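Local coordinates for hypothetical protein HI1011 (PDB 1YZY) that catalyses the ATP-dependent phosphorylation of 3-oxo-tetronate to 3-oxo-tetronate 4-phosphate, at residues D14-L19 against G220-A225; Y291-I295 against L342-G346; F350-G354 against F404-Q409; G366-H371 against L383-E388. All coordinates share one frame; numbering follows the deposited sequence.

Contact 1. Residues D14-L19 against G220-A225; sequences DIASFL and GSGLGA
Asp14 and Ser221 are joined by the one hydrogen bond between these two helical segments: the hydroxyl OG of Ser221 donates to OD2 of Asp14 over 2.6 Å. It meets the anti lone pair of OD2, the one turned away from the other carboxylate oxygen. The aspartate can reach because its CG stands anti to the backbone N (chi1 -166°), which swings the carboxylate across toward the serine. CB of Ser221 also touches Phe18, 3.5 Å from CD2, the ring being met obliquely.

The buried flank is made of Ile15, Leu19 and Gly224. With no side chain on Gly224, Ile15 can run CD1 out to 4.4 Å from the glycine CA, and CD2 of Leu19 settles 3.3 Å from the Gly224 carbonyl O. Behind this flank Ile15 rests on Tyr78 and Lys80 of strand 77-80, while Leu19 reaches strands 26-30 and 43-47.

The other flank is the less buried one: Asp14 and Phe18 are both partly exposed, although CD1 of Phe18 still touches CB of Ala225 at 3.8 Å. Leu115 and Asn118, from loops, give the phenyl ring further company.

The axes of the two segments run nearly parallel, 8.9 Å apart at their closest and 22° from alignment. Each belongs to a helix that follows a strand, 3-6 in one case and 216-219 in the other, and those strands flank 77-80 in a parallel arrangement. Neighbouring helices laid side by side on parallel strands are characteristic of an alpha/beta fold, here that of the sugar-binding domain.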
loop_
_atom_site.group_PDB
_atom_site.type_symbol
_atom_site.label_atom_id
_atom_site.label_comp_id
_atom_site.label_asym_id
_atom_site.label_seq_id
_atom_site.Cartn_x
_atom_site.Cartn_y
_atom_site.Cartn_z
ATOM N N ASP A 14 1.239 -1.223 1.696
ATOM C CA ASP A 14 2.077 -1.764 2.760
ATOM C C ASP A 14 1.912 -3.266 2.970
ATOM O O ASP A 14 2.892 -4.016 2.894
ATOM C CB ASP A 14 1.804 -1.043 4.063
ATOM C CG ASP A 14 2.857 -1.304 5.114
ATOM O OD1 ASP A 14 3.982 -0.787 4.973
ATOM O OD2 ASP A 14 2.556 -2.016 6.094
ATOM N N ILE A 15 0.682 -3.706 3.226
ATOM C CA ILE A 15 0.431 -5.120 3.456
ATOM C C ILE A 15 0.727 -5.939 2.216
ATOM O O ILE A 15 1.225 -7.062 2.325
ATOM C CB ILE A 15 -1.009 -5.401 3.986
ATOM C CG1 ILE A 15 -1.100 -6.824 4.551
ATOM C CG2 ILE A 15 -2.058 -5.226 2.878
ATOM C CD1 ILE A 15 -2.428 -7.138 5.228
ATOM N N ALA A 16 0.445 -5.371 1.040
ATOM C CA ALA A 16 0.681 -6.057 -0.232
ATOM C C ALA A 16 2.163 -6.360 -0.428
ATOM O O ALA A 16 2.517 -7.414 -0.961
ATOM C CB ALA A 16 0.143 -5.231 -1.394
ATOM N N SER A 17 3.019 -5.418 -0.045
ATOM C CA SER A 17 4.461 -5.622 -0.131
ATOM C C SER A 17 4.846 -6.719 0.862
ATOM O O SER A 17 5.699 -7.556 0.573
ATOM C CB SER A 17 5.215 -4.340 0.219
ATOM O OG SER A 17 5.641 -3.655 -0.951
ATOM N N PHE A 18 4.224 -6.691 2.038
ATOM C CA PHE A 18 4.492 -7.686 3.064
ATOM C C PHE A 18 4.132 -9.086 2.608
ATOM O O PHE A 18 4.868 -10.032 2.865
ATOM C CB PHE A 18 3.767 -7.342 4.371
ATOM C CG PHE A 18 4.620 -6.580 5.340
ATOM C CD1 PHE A 18 5.837 -7.102 5.766
ATOM C CD2 PHE A 18 4.225 -5.335 5.812
ATOM C CE1 PHE A 18 6.654 -6.399 6.646
ATOM C CE2 PHE A 18 5.035 -4.613 6.699
ATOM C CZ PHE A 18 6.253 -5.149 7.115
ATOM N N LEU A 19 3.002 -9.222 1.929
ATOM C CA LEU A 19 2.580 -10.523 1.442
ATOM C C LEU A 19 3.565 -11.069 0.419
ATOM O O LEU A 19 3.833 -12.270 0.394
ATOM C CB LEU A 19 1.176 -10.440 0.839
ATOM C CG LEU A 19 0.073 -10.002 1.811
ATOM C CD1 LEU A 19 -1.256 -9.900 1.077
ATOM C CD2 LEU A 19 -0.034 -10.984 2.973
ATOM N N GLY A 220 -3.346 -5.050 11.333
ATOM C CA GLY A 220 -2.507 -4.186 10.523
ATOM C C GLY A 220 -1.752 -5.050 9.525
ATOM O O GLY A 220 -2.316 -5.991 8.965
ATOM N N SER A 221 -0.484 -4.736 9.285
ATOM C CA SER A 221 0.307 -5.534 8.349
ATOM C C SER A 221 1.040 -6.683 9.042
ATOM O O SER A 221 1.385 -7.678 8.404
ATOM C CB SER A 221 1.318 -4.655 7.629
ATOM O OG SER A 221 0.676 -3.651 6.869
ATOM N N GLY A 222 1.320 -6.511 10.335
ATOM C CA GLY A 222 2.020 -7.525 11.103
ATOM C C GLY A 222 1.508 -8.946 10.977
ATOM O O GLY A 222 2.280 -9.855 10.673
ATOM N N LEU A 223 0.227 -9.164 11.244
ATOM C CA LEU A 223 -0.330 -10.511 11.151
ATOM C C LEU A 223 -0.343 -11.034 9.731
ATOM O O LEU A 223 -0.052 -12.212 9.493
ATOM C CB LEU A 223 -1.752 -10.560 11.716
ATOM C CG LEU A 223 -2.482 -11.895 11.547
ATOM C CD1 LEU A 223 -1.750 -12.997 12.308
ATOM C CD2 LEU A 223 -3.910 -11.772 12.035
ATOM N N GLY A 224 -0.755 -10.172 8.804
ATOM C CA GLY A 224 -0.829 -10.550 7.404
ATOM C C GLY A 224 0.491 -11.070 6.891
ATOM O O GLY A 224 0.510 -11.996 6.083
ATOM N N ALA A 225 1.579 -10.433 7.330
ATOM C CA ALA A 225 2.944 -10.812 6.955
ATOM C C ALA A 225 3.273 -12.233 7.405
ATOM O O ALA A 225 3.833 -13.029 6.643
ATOM C CB ALA A 225 3.927 -9.846 7.566
#

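Contact 2. Residues Y291-I295 against L342-G346; sequences YQWVI and LKQYG
Tyr291 and Tyr345 supply the aromatic part of this helix-helix contact, and Ile295 adds a methyl to it. The two tyrosine rings form an offset edge-to-face pair, with the edge of Tyr291 directed at the face of Tyr345, centroids 6.0 Å apart and planes at 89°. The phenol oxygen OH of Tyr291 comes to 3.2 Å from CD1 of Tyr345, approaching that ring obliquely. A CH-pi contact is made by Ile295, whose CG2 lies over one face of the Tyr345 ring, 3.8 Å from its centroid and 22° off the normal. Ile295 holds CG2 anti to its carbonyl carbon (chi1 65° for CG1), which sets that methyl over the ring.

Plain apolar packing gathers round one methyl of Leu342. Its CD2 is wedged 3.5 Å from CG1 of Val294, the two side chains crossing at about a right angle. The same CD2 is 3.8 Å from CD1 of Tyr291, and CG2 of Ile295 borders it too. Deeper in, both Val294 and Leu342 rest on Val249 of strand 248-252.

The polar link is indirect. One water donates to the carbonyl O of Ile295 at 2.7 Å and lies 2.8 Å from OH of Tyr345, bridging the last turns of the two helices. Tyr291 also has a cation-pi partner in Lys341, and beyond Tyr345 helix 324-345 gives way to Gly346, whose positive phi turns the chain out of the helix.

No direct hydrogen bond joins the segments: the contact rests on methyl and ring packing, and its polar link runs through one water at the helix ends.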
loop_
_atom_site.group_PDB
_atom_site.type_symbol
_atom_site.label_atom_id
_atom_site.label_comp_id
_atom_site.label_asym_id
_atom_site.label_seq_id
_atom_site.Cartn_x
_atom_site.Cartn_y
_atom_site.Cartn_z
ATOM N N TYR A 291 8.329 13.803 -26.917
ATOM C CA TYR A 291 8.068 12.445 -27.396
ATOM C C TYR A 291 9.162 11.980 -28.348
ATOM O O TYR A 291 9.678 10.864 -28.223
ATOM C CB TYR A 291 6.710 12.386 -28.106
ATOM C CG TYR A 291 6.466 11.112 -28.889
ATOM C CD1 TYR A 291 6.087 9.933 -28.246
ATOM C CD2 TYR A 291 6.595 11.088 -30.276
ATOM C CE1 TYR A 291 5.840 8.768 -28.967
ATOM C CE2 TYR A 291 6.352 9.926 -31.005
ATOM C CZ TYR A 291 5.971 8.774 -30.346
ATOM O OH TYR A 291 5.690 7.637 -31.065
ATOM N N GLN A 292 9.468 12.828 -29.327
ATOM C CA GLN A 292 10.486 12.524 -30.319
ATOM C C GLN A 292 11.835 12.347 -29.647
ATOM O O GLN A 292 12.560 11.405 -29.962
ATOM C CB GLN A 292 10.553 13.619 -31.394
ATOM C CG GLN A 292 9.271 13.770 -32.226
ATOM C CD GLN A 292 8.897 12.520 -33.029
ATOM O OE1 GLN A 292 9.759 11.737 -33.438
ATOM N NE2 GLN A 292 7.599 12.347 -33.279
ATOM N N TRP A 293 12.161 13.248 -28.720
ATOM C CA TRP A 293 13.423 13.183 -27.985
ATOM C C TRP A 293 13.551 11.858 -27.203
ATOM O O TRP A 293 14.583 11.194 -27.260
ATOM C CB TRP A 293 13.550 14.388 -27.046
ATOM C CG TRP A 293 14.820 14.412 -26.219
ATOM C CD1 TRP A 293 15.983 15.056 -26.523
ATOM C CD2 TRP A 293 15.046 13.759 -24.960
ATOM N NE1 TRP A 293 16.921 14.842 -25.541
ATOM C CE2 TRP A 293 16.371 14.048 -24.571
ATOM C CE3 TRP A 293 14.253 12.957 -24.124
ATOM C CZ2 TRP A 293 16.927 13.560 -23.383
ATOM C CZ3 TRP A 293 14.808 12.472 -22.939
ATOM C CH2 TRP A 293 16.133 12.778 -22.584
ATOM N N VAL A 294 12.509 11.478 -26.471
ATOM C CA VAL A 294 12.533 10.231 -25.701
ATOM C C VAL A 294 12.826 9.006 -26.569
ATOM O O VAL A 294 13.743 8.244 -26.279
ATOM C CB VAL A 294 11.187 9.983 -24.952
ATOM C CG1 VAL A 294 11.161 8.580 -24.354
ATOM C CG2 VAL A 294 10.992 11.018 -23.864
ATOM N N ILE A 295 12.007 8.796 -27.597
ATOM C CA ILE A 295 12.163 7.647 -28.482
ATOM C C ILE A 295 13.492 7.615 -29.241
ATOM O O ILE A 295 13.959 6.544 -29.631
ATOM C CB ILE A 295 10.977 7.525 -29.469
ATOM C CG1 ILE A 295 10.944 8.714 -30.433
ATOM C CG2 ILE A 295 9.660 7.476 -28.701
ATOM C CD1 ILE A 295 9.924 8.568 -31.554
ATOM N N LEU A 342 4.008 7.506 -25.482
ATOM C CA LEU A 342 5.102 6.546 -25.369
ATOM C C LEU A 342 4.584 5.118 -25.282
ATOM O O LEU A 342 5.202 4.206 -25.829
ATOM C CB LEU A 342 5.985 6.859 -24.157
ATOM C CG LEU A 342 6.723 8.197 -24.161
ATOM C CD1 LEU A 342 7.375 8.432 -22.819
ATOM C CD2 LEU A 342 7.756 8.233 -25.277
ATOM N N LYS A 343 3.464 4.917 -24.592
ATOM C CA LYS A 343 2.904 3.574 -24.469
ATOM C C LYS A 343 2.399 3.090 -25.822
ATOM O O LYS A 343 2.542 1.910 -26.155
ATOM C CB LYS A 343 1.768 3.520 -23.446
ATOM C CG LYS A 343 1.414 2.090 -23.017
ATOM C CD LYS A 343 0.113 2.012 -22.242
ATOM C CE LYS A 343 -1.090 2.067 -23.166
ATOM N NZ LYS A 343 -2.378 2.081 -22.421
ATOM N N GLN A 344 1.756 3.986 -26.570
ATOM C CA GLN A 344 1.247 3.651 -27.899
ATOM C C GLN A 344 2.420 3.317 -28.824
ATOM O O GLN A 344 2.320 2.434 -29.678
ATOM C CB GLN A 344 0.420 4.812 -28.469
ATOM C CG GLN A 344 -0.004 4.648 -29.940
ATOM C CD GLN A 344 -0.826 3.384 -30.212
ATOM O OE1 GLN A 344 -0.677 2.748 -31.259
ATOM N NE2 GLN A 344 -1.711 3.036 -29.283
ATOM N N TYR A 345 3.532 4.021 -28.642
ATOM C CA TYR A 345 4.730 3.787 -29.439
ATOM C C TYR A 345 5.362 2.425 -29.128
ATOM O O TYR A 345 5.890 1.759 -30.021
ATOM C CB TYR A 345 5.743 4.916 -29.214
ATOM C CG TYR A 345 7.086 4.670 -29.851
ATOM C CD1 TYR A 345 7.265 4.805 -31.228
ATOM C CD2 TYR A 345 8.173 4.268 -29.083
ATOM C CE1 TYR A 345 8.499 4.539 -31.824
ATOM C CE2 TYR A 345 9.408 3.999 -29.666
ATOM C CZ TYR A 345 9.567 4.133 -31.034
ATOM O OH TYR A 345 10.792 3.849 -31.601
ATOM N N GLY A 346 5.337 2.023 -27.861
ATOM C CA GLY A 346 5.912 0.739 -27.498
ATOM C C GLY A 346 6.763 0.684 -26.238
ATOM O O GLY A 346 7.464 -0.311 -26.018
HETATM O O HOH W 1 13.262 4.027 -30.326
#

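Contact 3. Residues F350-G354 against F404-Q409; sequences FITAG and FFEYAQ
Ile351 points from strand 350-353 into helix 404-409, which packs on one side of the strands of the nucleotide-binding domain, running roughly antiparallel to 350-353, an alpha/beta layer packing near the end of the chain. The axes of the two segments pass 10.2 Å apart, with their directions 154° from parallel.

Ile351 divides its branches between two groups of helix residues. Its CG2 is anti to the backbone N, while CG1 takes the position beside that N (chi1 -57°) and carries CD1 the other way. The isoleucine and both phenylalanine side chains run past each other in opposite directions, CG2 lying 4.0 Å from CD1 of Phe405 and 4.1 Å from CE2 of Phe404; it meets Phe405 at the ring edge, Phe404 obliquely. CD1 reaches the following turn, 3.7 Å from CG of Gln409, with Ala408 alongside.

Phe405 is thus presented edge-on to the strand. Its side chain also touches Val250 and Ser252 of strand 248-252 and Val263 of helix 257-266. All the residues that touch here are buried, and most are apolar.

Gly354 follows the strand, at the N-cap of helix 355-365, and belongs to the ATP site inferred by similarity. Just before it, CB of Ala353 lies in the plane of the Phe405 ring, 3.7 Å from CZ.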
loop_
_atom_site.group_PDB
_atom_site.type_symbol
_atom_site.label_atom_id
_atom_site.label_comp_id
_atom_site.label_asym_id
_atom_site.label_seq_id
_atom_site.Cartn_x
_atom_site.Cartn_y
_atom_site.Cartn_z
ATOM N N PHE A 350 7.798 2.068 -17.079
ATOM C CA PHE A 350 7.718 3.465 -16.653
ATOM C C PHE A 350 8.203 3.625 -15.215
ATOM O O PHE A 350 7.710 2.965 -14.305
ATOM C CB PHE A 350 6.279 3.977 -16.746
ATOM C CG PHE A 350 5.721 3.979 -18.136
ATOM C CD1 PHE A 350 5.654 5.163 -18.867
ATOM C CD2 PHE A 350 5.256 2.806 -18.715
ATOM C CE1 PHE A 350 5.131 5.176 -20.162
ATOM C CE2 PHE A 350 4.735 2.804 -20.002
ATOM C CZ PHE A 350 4.672 3.994 -20.729
ATOM N N ILE A 351 9.170 4.509 -15.014
ATOM C CA ILE A 351 9.714 4.772 -13.689
ATOM C C ILE A 351 9.386 6.221 -13.335
ATOM O O ILE A 351 9.988 7.147 -13.866
ATOM C CB ILE A 351 11.249 4.554 -13.670
ATOM C CG1 ILE A 351 11.578 3.130 -14.129
ATOM C CG2 ILE A 351 11.813 4.803 -12.275
ATOM C CD1 ILE A 351 13.046 2.871 -14.275
ATOM N N THR A 352 8.401 6.411 -12.470
ATOM C CA THR A 352 7.996 7.755 -12.070
ATOM C C THR A 352 8.512 8.173 -10.692
ATOM O O THR A 352 8.869 7.333 -9.857
ATOM C CB THR A 352 6.460 7.897 -12.107
ATOM O OG1 THR A 352 5.862 6.897 -11.272
ATOM C CG2 THR A 352 5.940 7.709 -13.537
ATOM N N ALA A 353 8.599 9.483 -10.483
ATOM C CA ALA A 353 9.054 10.036 -9.215
ATOM C C ALA A 353 8.101 11.147 -8.791
ATOM O O ALA A 353 7.854 12.086 -9.548
ATOM C CB ALA A 353 10.461 10.573 -9.349
ATOM N N GLY A 354 7.597 11.049 -7.565
ATOM C CA GLY A 354 6.659 12.034 -7.064
ATOM C C GLY A 354 5.260 11.457 -6.949
ATOM O O GLY A 354 4.821 10.679 -7.799
ATOM N N PHE A 404 18.702 5.655 -6.835
ATOM C CA PHE A 404 17.450 4.998 -7.179
ATOM C C PHE A 404 17.153 4.764 -8.665
ATOM O O PHE A 404 16.836 3.639 -9.061
ATOM C CB PHE A 404 16.260 5.713 -6.541
ATOM C CG PHE A 404 14.934 5.162 -6.979
ATOM C CD1 PHE A 404 14.503 3.915 -6.532
ATOM C CD2 PHE A 404 14.154 5.844 -7.911
ATOM C CE1 PHE A 404 13.320 3.349 -7.015
ATOM C CE2 PHE A 404 12.970 5.286 -8.399
ATOM C CZ PHE A 404 12.554 4.035 -7.950
ATOM N N PHE A 405 17.212 5.810 -9.485
ATOM C CA PHE A 405 16.891 5.634 -10.905
ATOM C C PHE A 405 17.654 4.556 -11.646
ATOM O O PHE A 405 17.032 3.706 -12.286
ATOM C CB PHE A 405 16.937 6.957 -11.663
ATOM C CG PHE A 405 15.887 7.926 -11.222
ATOM C CD1 PHE A 405 14.567 7.511 -11.076
ATOM C CD2 PHE A 405 16.221 9.231 -10.896
ATOM C CE1 PHE A 405 13.596 8.379 -10.607
ATOM C CE2 PHE A 405 15.259 10.109 -10.428
ATOM C CZ PHE A 405 13.940 9.681 -10.281
ATOM N N GLU A 406 18.984 4.576 -11.560
ATOM C CA GLU A 406 19.782 3.551 -12.236
ATOM C C GLU A 406 19.626 2.183 -11.573
ATOM O O GLU A 406 19.587 1.155 -12.262
ATOM C CB GLU A 406 21.259 3.951 -12.328
ATOM C CG GLU A 406 21.982 4.136 -11.011
ATOM C CD GLU A 406 23.482 4.324 -11.208
ATOM O OE1 GLU A 406 24.150 3.380 -11.695
ATOM O OE2 GLU A 406 23.993 5.423 -10.886
ATOM N N TYR A 407 19.508 2.176 -10.246
ATOM C CA TYR A 407 19.339 0.930 -9.494
ATOM C C TYR A 407 18.072 0.182 -9.906
ATOM O O TYR A 407 18.105 -1.036 -10.114
ATOM C CB TYR A 407 19.313 1.182 -7.983
ATOM C CG TYR A 407 19.241 -0.100 -7.191
ATOM C CD1 TYR A 407 20.249 -1.060 -7.301
ATOM C CD2 TYR A 407 18.139 -0.390 -6.390
ATOM C CE1 TYR A 407 20.160 -2.280 -6.642
ATOM C CE2 TYR A 407 18.038 -1.613 -5.720
ATOM C CZ TYR A 407 19.054 -2.556 -5.854
ATOM O OH TYR A 407 18.962 -3.779 -5.222
ATOM N N ALA A 408 16.955 0.905 -9.961
ATOM C CA ALA A 408 15.678 0.333 -10.361
ATOM C C ALA A 408 15.826 -0.446 -11.670
ATOM O O ALA A 408 15.182 -1.477 -11.871
ATOM C CB ALA A 408 14.656 1.438 -10.528
ATOM N N GLN A 409 16.676 0.066 -12.559
ATOM C CA GLN A 409 16.933 -0.560 -13.852
ATOM C C GLN A 409 17.991 -1.659 -13.773
ATOM O O GLN A 409 17.894 -2.683 -14.455
ATOM C CB GLN A 409 17.384 0.495 -14.855
ATOM C CG GLN A 409 16.434 1.654 -14.965
ATOM C CD GLN A 409 16.869 2.657 -15.997
ATOM O OE1 GLN A 409 17.082 3.826 -15.685
ATOM N NE2 GLN A 409 16.991 2.209 -17.244
#

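Contact 4. Residues G366-H371 against L383-E388; sequences GFTGFH and LKAVEE
Thr368 and Glu387 are joined by two hydrogen bonds at the end of this beta hairpin, formed by strands 369-375 and 380-385 and the residues flanking them. OE2 of Glu387 accepts twice: from the backbone N of Thr368 at 2.8 Å, on its syn lone pair, and from OG1 of Thr368 at 2.7 Å, which comes from 40° above the carboxylate plane. A bend in the glutamate chain (chi2 89°) folds the carboxylate back to these donors. Its other oxygen, OE1, is buried with no polar partner in the model.

Along the strands, the N of His371 donates to the carbonyl O of Lys384 over 2.8 Å, nearly straight at 168° and in the carbonyl plane. Phe370 and Ala385 form the adjoining non-hydrogen-bonded antiparallel pair, and a weak bond from Val386 N to Gly369 O follows.

Methyls sit on both phenyl rings. CB of Ala385 lies over one face of Phe367, 3.6 Å from the centroid, and CD1 of Leu383 lies over a face of Phe370 at 4.3 Å. OE2 of Glu388 meets the edge of Phe367 in its plane, and that carboxylate also forms a salt bridge with Lys343.

Further out, backbone hydrogen bonds between Thr368 and Asn30 and between Phe370 and Gln28 join the hairpin to strand 26-30 of the sugar-binding domain, while Leu383 is bonded to Leu392 on the other flank. A water spans His371 NE2 and Val386 O. Beside it the lysine chain curls back on its own strand, NZ of Lys384 donating to O of Ala385 at 2.9 Å, nearly along the C=O axis.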
loop_
_atom_site.group_PDB
_atom_site.type_symbol
_atom_site.label_atom_id
_atom_site.label_comp_id
_atom_site.label_asym_id
_atom_site.label_seq_id
_atom_site.Cartn_x
_atom_site.Cartn_y
_atom_site.Cartn_z
ATOM N N GLY A 366 -4.667 4.286 -17.725
ATOM C CA GLY A 366 -5.893 3.567 -17.408
ATOM C C GLY A 366 -5.820 2.287 -16.597
ATOM O O GLY A 366 -6.744 1.478 -16.652
ATOM N N PHE A 367 -4.757 2.115 -15.817
ATOM C CA PHE A 367 -4.585 0.908 -15.006
ATOM C C PHE A 367 -5.391 0.936 -13.704
ATOM O O PHE A 367 -5.377 1.925 -12.971
ATOM C CB PHE A 367 -3.103 0.691 -14.727
ATOM C CG PHE A 367 -2.264 0.636 -15.969
ATOM C CD1 PHE A 367 -2.729 -0.022 -17.109
ATOM C CD2 PHE A 367 -1.008 1.230 -15.998
ATOM C CE1 PHE A 367 -1.952 -0.090 -18.260
ATOM C CE2 PHE A 367 -0.221 1.168 -17.145
ATOM C CZ PHE A 367 -0.694 0.505 -18.281
ATOM N N THR A 368 -6.076 -0.169 -13.427
ATOM C CA THR A 368 -6.939 -0.297 -12.257
ATOM C C THR A 368 -6.364 -1.158 -11.134
ATOM O O THR A 368 -6.932 -1.226 -10.042
ATOM C CB THR A 368 -8.292 -0.915 -12.662
ATOM O OG1 THR A 368 -8.072 -2.217 -13.226
ATOM C CG2 THR A 368 -9.000 -0.037 -13.698
ATOM N N GLY A 369 -5.276 -1.852 -11.428
ATOM C CA GLY A 369 -4.654 -2.714 -10.448
ATOM C C GLY A 369 -3.301 -3.150 -10.955
ATOM O O GLY A 369 -2.973 -2.934 -12.125
ATOM N N PHE A 370 -2.521 -3.788 -10.093
ATOM C CA PHE A 370 -1.187 -4.219 -10.467
ATOM C C PHE A 370 -0.771 -5.498 -9.769
ATOM O O PHE A 370 -1.334 -5.871 -8.741
ATOM C CB PHE A 370 -0.171 -3.143 -10.075
ATOM C CG PHE A 370 -0.487 -1.777 -10.610
ATOM C CD1 PHE A 370 -0.028 -1.384 -11.866
ATOM C CD2 PHE A 370 -1.254 -0.887 -9.865
ATOM C CE1 PHE A 370 -0.332 -0.123 -12.375
ATOM C CE2 PHE A 370 -1.569 0.379 -10.359
ATOM C CZ PHE A 370 -1.106 0.762 -11.617
ATOM N N HIS A 371 0.167 -6.206 -10.389
ATOM C CA HIS A 371 0.751 -7.396 -9.807
ATOM C C HIS A 371 1.964 -6.898 -9.008
ATOM O O HIS A 371 2.815 -6.238 -9.610
ATOM C CB HIS A 371 1.353 -8.284 -10.892
ATOM C CG HIS A 371 0.341 -9.099 -11.628
ATOM N ND1 HIS A 371 0.076 -10.417 -11.322
ATOM C CD2 HIS A 371 -0.495 -8.774 -12.643
ATOM C CE1 HIS A 371 -0.881 -10.867 -12.112
ATOM N NE2 HIS A 371 -1.244 -9.890 -12.923
ATOM N N LEU A 383 5.991 -3.062 -10.448
ATOM C CA LEU A 383 4.592 -3.371 -10.710
ATOM C C LEU A 383 4.374 -3.809 -12.156
ATOM O O LEU A 383 5.250 -3.678 -12.998
ATOM C CB LEU A 383 3.733 -2.128 -10.450
ATOM C CG LEU A 383 3.784 -1.364 -9.124
ATOM C CD1 LEU A 383 3.034 -0.029 -9.257
ATOM C CD2 LEU A 383 3.174 -2.205 -8.012
ATOM N N LYS A 384 3.223 -4.408 -12.412
ATOM C CA LYS A 384 2.854 -4.791 -13.756
ATOM C C LYS A 384 1.351 -4.706 -13.790
ATOM O O LYS A 384 0.675 -5.273 -12.941
ATOM C CB LYS A 384 3.288 -6.195 -14.147
ATOM C CG LYS A 384 3.089 -6.416 -15.654
ATOM C CD LYS A 384 3.308 -7.843 -16.096
ATOM C CE LYS A 384 2.072 -8.702 -15.873
ATOM N NZ LYS A 384 0.893 -8.213 -16.645
ATOM N N ALA A 385 0.837 -3.949 -14.749
ATOM C CA ALA A 385 -0.590 -3.760 -14.905
ATOM C C ALA A 385 -1.284 -5.094 -15.096
ATOM O O ALA A 385 -0.687 -6.046 -15.591
ATOM C CB ALA A 385 -0.856 -2.851 -16.096
ATOM N N VAL A 386 -2.532 -5.185 -14.647
ATOM C CA VAL A 386 -3.304 -6.411 -14.830
ATOM C C VAL A 386 -3.872 -6.457 -16.259
ATOM O O VAL A 386 -4.065 -7.536 -16.830
ATOM C CB VAL A 386 -4.456 -6.529 -13.793
ATOM C CG1 VAL A 386 -3.881 -6.666 -12.396
ATOM C CG2 VAL A 386 -5.370 -5.319 -13.862
ATOM N N GLU A 387 -4.099 -5.272 -16.831
ATOM C CA GLU A 387 -4.649 -5.104 -18.184
ATOM C C GLU A 387 -3.720 -5.483 -19.339
ATOM O O GLU A 387 -4.188 -5.946 -20.382
ATOM C CB GLU A 387 -5.114 -3.658 -18.392
ATOM C CG GLU A 387 -6.257 -3.222 -17.488
ATOM C CD GLU A 387 -5.810 -2.645 -16.154
ATOM O OE1 GLU A 387 -4.654 -2.848 -15.729
ATOM O OE2 GLU A 387 -6.638 -1.964 -15.525
ATOM N N GLU A 388 -2.424 -5.228 -19.171
ATOM C CA GLU A 388 -1.432 -5.527 -20.201
ATOM C C GLU A 388 -0.005 -5.536 -19.661
ATOM O O GLU A 388 0.264 -4.966 -18.616
ATOM C CB GLU A 388 -1.551 -4.521 -21.354
ATOM C CG GLU A 388 -1.498 -3.050 -20.940
ATOM C CD GLU A 388 -1.778 -2.101 -22.100
ATOM O OE1 GLU A 388 -1.426 -2.431 -23.255
ATOM O OE2 GLU A 388 -2.353 -1.020 -21.853
HETATM O O HOH W 2 -2.914 -9.712 -15.690
#

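Overall arrangement
Contacts 2, 3 and 4 cluster in the nucleotide-binding part, while contact 1 lies in the sugar-binding domain, its centre about 37 Å from that of contact 2. Contact 4 stands between them: its nearest atoms are about 8 Å from contact 1, and its hairpin adjoins strands of both domains. Contacts 2 and 4 are joined by the salt bridge of Lys343 to Glu388; contacts 2 and 3 meet where Lys343 packs on Phe350. Contact 4 is nested in the chain loop that contact 3 closes. Contact 3 is nearest the ATP site inferred by similarity, containing Gly354, with Ala353 about 5 Å from Ser254 between side chains.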